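Local coordinates for protein N5-Carboxyaminoimidazole ribonucleotide synthetase (Staphylococcus aureus subsp. aureus, PDB 3ORQ) that catalyses the ATP-dependent conversion of 5-aminoimidazole ribonucleotide and bicarbonate to N5-carboxyaminoimidazole ribonucleotide, a step of purine biosynthesis, at residues V199-N204 with H249-F254; F209-E214 with E284-S289. All coordinates share one frame; numbering follows the deposited sequence.

Interaction 1: residues V199-N204 with H249-F254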
loop_
_atom_site.group_PDB
_atom_site.type_symbol
_atom_site.label_atom_id
_atom_site.label_comp_id
_atom_site.label_asym_id
_atom_site.label_seq_id
_atom_site.Cartn_x
_atom_site.Cartn_y
_atom_site.Cartn_z
ATOM N N VAL A 199 2.893 -8.161 16.902
ATOM C CA VAL A 199 2.631 -7.184 17.943
ATOM C C VAL A 199 3.349 -5.891 17.606
ATOM O O VAL A 199 4.395 -5.900 16.937
ATOM C CB VAL A 199 3.175 -7.675 19.356
ATOM C CG1 VAL A 199 2.850 -6.689 20.471
ATOM C CG2 VAL A 199 2.685 -9.065 19.721
ATOM N N THR A 200 2.801 -4.768 18.070
ATOM C CA THR A 200 3.538 -3.518 17.891
ATOM C C THR A 200 3.553 -2.780 19.202
ATOM O O THR A 200 2.523 -2.630 19.858
ATOM C CB THR A 200 2.928 -2.589 16.788
ATOM O OG1 THR A 200 2.834 -3.291 15.533
ATOM C CG2 THR A 200 3.868 -1.366 16.582
ATOM N N ARG A 201 4.712 -2.282 19.572
ATOM C CA ARG A 201 4.843 -1.544 20.837
ATOM C C ARG A 201 5.360 -0.176 20.500
ATOM O O ARG A 201 6.254 -0.050 19.664
ATOM C CB ARG A 201 5.828 -2.250 21.769
ATOM C CG ARG A 201 5.157 -2.776 23.025
ATOM C CD ARG A 201 6.208 -3.228 24.054
ATOM N NE ARG A 201 6.138 -2.388 25.222
ATOM C CZ ARG A 201 7.071 -1.548 25.635
ATOM N NH1 ARG A 201 8.230 -1.415 24.987
ATOM N NH2 ARG A 201 6.822 -0.824 26.728
ATOM N N GLY A 202 4.796 0.849 21.099
ATOM C CA GLY A 202 5.208 2.196 20.736
ATOM C C GLY A 202 5.438 3.064 21.956
ATOM O O GLY A 202 5.654 2.581 23.068
ATOM N N ASN A 203 5.390 4.355 21.730
ATOM C CA ASN A 203 5.575 5.366 22.746
ATOM C C ASN A 203 4.740 5.181 24.002
ATOM O O ASN A 203 3.609 4.713 23.954
ATOM C CB ASN A 203 5.203 6.710 22.123
ATOM C CG ASN A 203 6.284 7.706 22.264
ATOM O OD1 ASN A 203 7.221 7.507 23.046
ATOM N ND2 ASN A 203 6.195 8.797 21.493
ATOM N N ASN A 204 5.300 5.587 25.132
ATOM C CA ASN A 204 4.608 5.537 26.418
ATOM C C ASN A 204 3.864 4.220 26.665
ATOM O O ASN A 204 2.658 4.213 27.010
ATOM C CB ASN A 204 3.662 6.732 26.547
ATOM C CG ASN A 204 3.236 6.995 27.996
ATOM O OD1 ASN A 204 4.003 6.789 28.949
ATOM N ND2 ASN A 204 2.007 7.465 28.162
ATOM N N HIS A 249 13.200 -5.299 25.735
ATOM C CA HIS A 249 12.595 -4.080 25.261
ATOM C C HIS A 249 12.258 -4.199 23.769
ATOM O O HIS A 249 13.145 -4.400 22.942
ATOM C CB HIS A 249 13.539 -2.908 25.482
ATOM C CG HIS A 249 13.016 -1.603 24.955
ATOM N ND1 HIS A 249 11.919 -0.968 25.500
ATOM C CD2 HIS A 249 13.433 -0.819 23.928
ATOM C CE1 HIS A 249 11.695 0.161 24.847
ATOM N NE2 HIS A 249 12.599 0.273 23.887
ATOM N N PHE A 250 10.981 -4.050 23.437
ATOM C CA PHE A 250 10.530 -3.941 22.044
ATOM C C PHE A 250 9.894 -2.609 21.738
ATOM O O PHE A 250 9.018 -2.162 22.477
ATOM C CB PHE A 250 9.502 -5.034 21.771
ATOM C CG PHE A 250 10.087 -6.413 21.724
ATOM C CD1 PHE A 250 10.897 -6.805 20.637
ATOM C CD2 PHE A 250 9.885 -7.294 22.784
ATOM C CE1 PHE A 250 11.447 -8.089 20.589
ATOM C CE2 PHE A 250 10.443 -8.571 22.754
ATOM C CZ PHE A 250 11.211 -8.979 21.677
ATOM N N ILE A 251 10.319 -1.970 20.654
ATOM C CA ILE A 251 9.558 -0.896 20.013
ATOM C C ILE A 251 9.386 -1.283 18.530
ATOM O O ILE A 251 10.216 -2.003 17.974
ATOM C CB ILE A 251 10.262 0.467 20.121
ATOM C CG1 ILE A 251 10.196 0.995 21.573
ATOM C CG2 ILE A 251 9.608 1.473 19.165
ATOM C CD1 ILE A 251 8.778 1.121 22.118
ATOM N N GLY A 252 8.276 -0.845 17.928
ATOM C CA GLY A 252 7.882 -1.236 16.579
ATOM C C GLY A 252 7.269 -2.648 16.563
ATOM O O GLY A 252 6.854 -3.187 17.586
ATOM N N THR A 253 7.245 -3.273 15.399
ATOM C CA THR A 253 6.619 -4.580 15.276
ATOM C C THR A 253 7.596 -5.702 15.606
ATOM O O THR A 253 8.763 -5.669 15.183
ATOM C CB THR A 253 6.029 -4.719 13.854
ATOM O OG1 THR A 253 4.928 -3.800 13.773
ATOM C CG2 THR A 253 5.535 -6.155 13.547
ATOM N N PHE A 254 7.128 -6.687 16.369
ATOM C CA PHE A 254 7.893 -7.943 16.550
ATOM C C PHE A 254 6.905 -9.093 16.485
ATOM O O PHE A 254 5.697 -8.877 16.548
ATOM C CB PHE A 254 8.688 -7.936 17.864
ATOM C CG PHE A 254 7.837 -7.821 19.089
ATOM C CD1 PHE A 254 7.307 -6.595 19.476
ATOM C CD2 PHE A 254 7.553 -8.932 19.843
ATOM C CE1 PHE A 254 6.485 -6.477 20.611
ATOM C CE2 PHE A 254 6.724 -8.830 20.995
ATOM C CZ PHE A 254 6.195 -7.596 21.370
#

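Interaction 2: residues F209-E214 with E284-S289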
loop_
_atom_site.group_PDB
_atom_site.type_symbol
_atom_site.label_atom_id
_atom_site.label_comp_id
_atom_site.label_asym_id
_atom_site.label_seq_id
_atom_site.Cartn_x
_atom_site.Cartn_y
_atom_site.Cartn_z
ATOM N N PHE A 209 -2.086 -5.704 19.124
ATOM C CA PHE A 209 -1.963 -7.072 18.688
ATOM C C PHE A 209 -2.751 -7.274 17.398
ATOM O O PHE A 209 -3.927 -6.914 17.332
ATOM C CB PHE A 209 -2.518 -8.030 19.761
ATOM C CG PHE A 209 -1.755 -8.028 21.044
ATOM C CD1 PHE A 209 -2.124 -7.178 22.083
ATOM C CD2 PHE A 209 -0.688 -8.918 21.238
ATOM C CE1 PHE A 209 -1.432 -7.201 23.322
ATOM C CE2 PHE A 209 0.029 -8.939 22.466
ATOM C CZ PHE A 209 -0.361 -8.080 23.506
ATOM N N PHE A 210 -2.110 -7.857 16.397
ATOM C CA PHE A 210 -2.780 -8.311 15.200
ATOM C C PHE A 210 -3.507 -9.625 15.493
ATOM O O PHE A 210 -3.224 -10.280 16.493
ATOM C CB PHE A 210 -1.719 -8.504 14.070
ATOM C CG PHE A 210 -1.230 -7.188 13.504
ATOM C CD1 PHE A 210 -0.323 -6.411 14.221
ATOM C CD2 PHE A 210 -1.736 -6.686 12.290
ATOM C CE1 PHE A 210 0.090 -5.155 13.725
ATOM C CE2 PHE A 210 -1.336 -5.416 11.799
ATOM C CZ PHE A 210 -0.429 -4.662 12.504
ATOM N N PRO A 211 -4.470 -10.002 14.636
ATOM C CA PRO A 211 -5.136 -11.313 14.779
ATOM C C PRO A 211 -4.125 -12.471 14.789
ATOM O O PRO A 211 -3.166 -12.476 14.021
ATOM C CB PRO A 211 -6.012 -11.411 13.509
ATOM C CG PRO A 211 -5.874 -10.015 12.764
ATOM C CD PRO A 211 -5.211 -9.079 13.733
ATOM N N LEU A 212 -4.361 -13.464 15.644
ATOM C CA LEU A 212 -3.551 -14.681 15.687
ATOM C C LEU A 212 -3.537 -15.333 14.327
ATOM O O LEU A 212 -4.550 -15.413 13.649
ATOM C CB LEU A 212 -4.116 -15.641 16.723
ATOM C CG LEU A 212 -3.188 -16.773 17.132
ATOM C CD1 LEU A 212 -1.959 -16.299 17.997
ATOM C CD2 LEU A 212 -4.018 -17.930 17.806
ATOM N N GLN A 213 -2.364 -15.767 13.898
ATOM C CA GLN A 213 -2.231 -16.316 12.576
ATOM C C GLN A 213 -1.740 -17.759 12.647
ATOM O O GLN A 213 -0.991 -18.130 13.556
ATOM C CB GLN A 213 -1.348 -15.419 11.670
ATOM C CG GLN A 213 -0.087 -14.865 12.269
ATOM C CD GLN A 213 -0.029 -13.338 12.355
ATOM O OE1 GLN A 213 -0.998 -12.617 12.127
ATOM N NE2 GLN A 213 1.133 -12.853 12.732
ATOM N N GLU A 214 -2.217 -18.579 11.716
ATOM C CA GLU A 214 -1.920 -20.000 11.715
ATOM C C GLU A 214 -0.978 -20.326 10.536
ATOM O O GLU A 214 -1.227 -19.952 9.392
ATOM C CB GLU A 214 -3.215 -20.804 11.601
ATOM C CG GLU A 214 -2.986 -22.266 11.361
ATOM C CD GLU A 214 -4.245 -23.039 11.000
ATOM O OE1 GLU A 214 -4.084 -24.175 10.475
ATOM O OE2 GLU A 214 -5.361 -22.529 11.230
ATOM N N GLU A 284 -3.497 -6.610 3.028
ATOM C CA GLU A 284 -4.824 -6.588 2.390
ATOM C C GLU A 284 -5.986 -6.775 3.368
ATOM O O GLU A 284 -7.091 -6.237 3.147
ATOM C CB GLU A 284 -4.917 -7.661 1.307
ATOM C CG GLU A 284 -4.133 -7.337 -0.002
ATOM C CD GLU A 284 -2.664 -7.593 0.171
ATOM O OE1 GLU A 284 -2.332 -8.245 1.179
ATOM O OE2 GLU A 284 -1.844 -7.117 -0.650
ATOM N N ALA A 285 -5.748 -7.532 4.435
ATOM C CA ALA A 285 -6.857 -8.066 5.273
ATOM C C ALA A 285 -7.221 -7.233 6.494
ATOM O O ALA A 285 -8.319 -7.393 7.037
ATOM C CB ALA A 285 -6.544 -9.476 5.682
ATOM N N CYS A 286 -6.345 -6.321 6.904
ATOM C CA CYS A 286 -6.557 -5.555 8.179
ATOM C C CYS A 286 -6.701 -4.098 7.882
ATOM O O CYS A 286 -6.344 -3.648 6.786
ATOM C CB CYS A 286 -5.377 -5.742 9.167
ATOM S SG CYS A 286 -5.161 -7.438 9.758
ATOM N N ASP A 287 -7.173 -3.341 8.862
ATOM C CA ASP A 287 -7.318 -1.902 8.658
ATOM C C ASP A 287 -5.976 -1.183 8.824
ATOM O O ASP A 287 -5.852 0.016 8.493
ATOM C CB ASP A 287 -8.395 -1.319 9.593
ATOM C CG ASP A 287 -8.225 -1.752 11.055
ATOM O OD1 ASP A 287 -7.341 -2.588 11.357
ATOM O OD2 ASP A 287 -8.983 -1.260 11.920
ATOM N N TYR A 288 -4.985 -1.901 9.366
ATOM C CA TYR A 288 -3.589 -1.429 9.463
ATOM C C TYR A 288 -2.715 -2.635 9.125
ATOM O O TYR A 288 -3.075 -3.764 9.455
ATOM C CB TYR A 288 -3.216 -1.005 10.876
ATOM C CG TYR A 288 -4.046 0.146 11.461
ATOM C CD1 TYR A 288 -5.206 -0.136 12.203
ATOM C CD2 TYR A 288 -3.658 1.472 11.305
ATOM C CE1 TYR A 288 -5.981 0.863 12.753
ATOM C CE2 TYR A 288 -4.462 2.530 11.837
ATOM C CZ TYR A 288 -5.620 2.186 12.567
ATOM O OH TYR A 288 -6.411 3.161 13.134
ATOM N N SER A 289 -1.569 -2.419 8.485
ATOM C CA SER A 289 -0.653 -3.542 8.255
ATOM C C SER A 289 0.454 -3.502 9.279
ATOM O O SER A 289 0.641 -2.503 9.937
ATOM C CB SER A 289 -0.049 -3.500 6.832
ATOM O OG SER A 289 1.100 -2.659 6.799
#

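Interaction 1: residues V199-N204 with H249-F254
Arg201 runs along the backbone carbonyl of Phe250, at the end of an antiparallel pairing between strands 191-201 and 252-261. Arg201 CB sits 3.3 Å from Phe250 O and borders the edge of the Phe254 ring; CG passes the same oxygen more loosely, CD returns to 3.4 Å from Phe250 O, and a bend at chi3 (115°) brings the guanidinium round to it. There Arg201 NH1 donates to Phe250 O (2.7 Å, 152° at the hydrogen), the acceptor lying close to the guanidinium plane, while NH2 is held by Asn205. Arg201 NH1 is also 3.8 Å from His249 ND1; that ring stands steeply to the guanidinium and sends NE2 to Pro99 O.

On the same sheet face, Val199 CB rests over one face of the Phe254 ring, 3.9 Å from its centroid, a CH-pi contact; Phe250 covers the opposite face. The other face of the sheet carries the non-hydrogen-bonded pair Thr200-Thr253, with OG1 atoms 2.8 Å apart; Thr200 OG1 has a hydrogen-bond partner in Thr293 OG1, Thr253 OG1 in Gln290 O. Backbone bonds link Val199 with Phe254 and Arg201 with Gly252.

The contact thus joins two neighbouring inner strands: Phe254 is held between Val199 and Phe250 beside the arginine-carbonyl bond, and buried hydroxyls opposite find partners in helix 290-298.

Interaction 2: residues F209-E214 with E284-S289
Phe210 turns the edge of its ring to the backbone of 284-289, and this one side chain supplies most of what segment 209-214 buries in the contact. With CG anti to its own carbonyl carbon (chi1 -74°), the ring projects from the strand so that its outer atoms reach two successive carbonyls: CE2 lies 3.4 Å from Tyr288 O and CZ 3.5 Å from Ser289 O. Both oxygens are near the ring plane, where the slightly positive aromatic hydrogens point, and the approach is consistent with a weak electrostatic attraction added to the packing.

Cys286, the first residue to leave helical geometry after helix 282-285, contributes the other large share. Its CB points toward 209-214, and SG touches two consecutive residues of that segment, 4.3 Å from Phe210 CD2 at the ring edge and 4.0 Å from Pro211 CG. The thiol sulfur makes apolar contacts here, and the two segments are joined by van der Waals packing without hydrogen bonds between them.

Ser289 buries less, and does so chiefly through its carbonyl group. Its CB points away from 209-214, and the residue is at the N-cap of helix 290-298, where OG makes a weak hydrogen bond to Phe291 N; Asp292 OD2 in turn accepts from Ser289 N.

The contact therefore packs the 207-218 strand of the large antiparallel sheet against the link between helices 282-285 and 290-298. Phe210 also touches Thr198 and Thr200 of the adjoining strand 191-201, Gln290 and Thr293 of helix 290-298, and Ile307. Within this link, the Tyr288 ring meets that of His337 of the second subunit, so the link borders the dimer interface.

Interactions 1 and 2 have centres about 16 Å apart and meet through neighbouring strands 191-201 and 207-218 of one antiparallel sheet. Val199 CG2 packs on Phe209 CD2 at 3.7 Å, and Thr200 OG1 lies 3.8 Å from Phe210 CE1, so Phe209 and Phe210 continue onto the two sheet faces used by interaction 1. Helix 290-298 ties them further: Thr293 bonds to Thr200 and touches Phe210. Both lie in the ATP-grasp region, but interaction 1 is nearer the nucleotide site: the side chain of Phe250 is about 10 Å from that of magnesium ligand Glu270, and the side chain of Phe254 about 13 Å from the bound magnesium. Interaction 2 is away from the known sites.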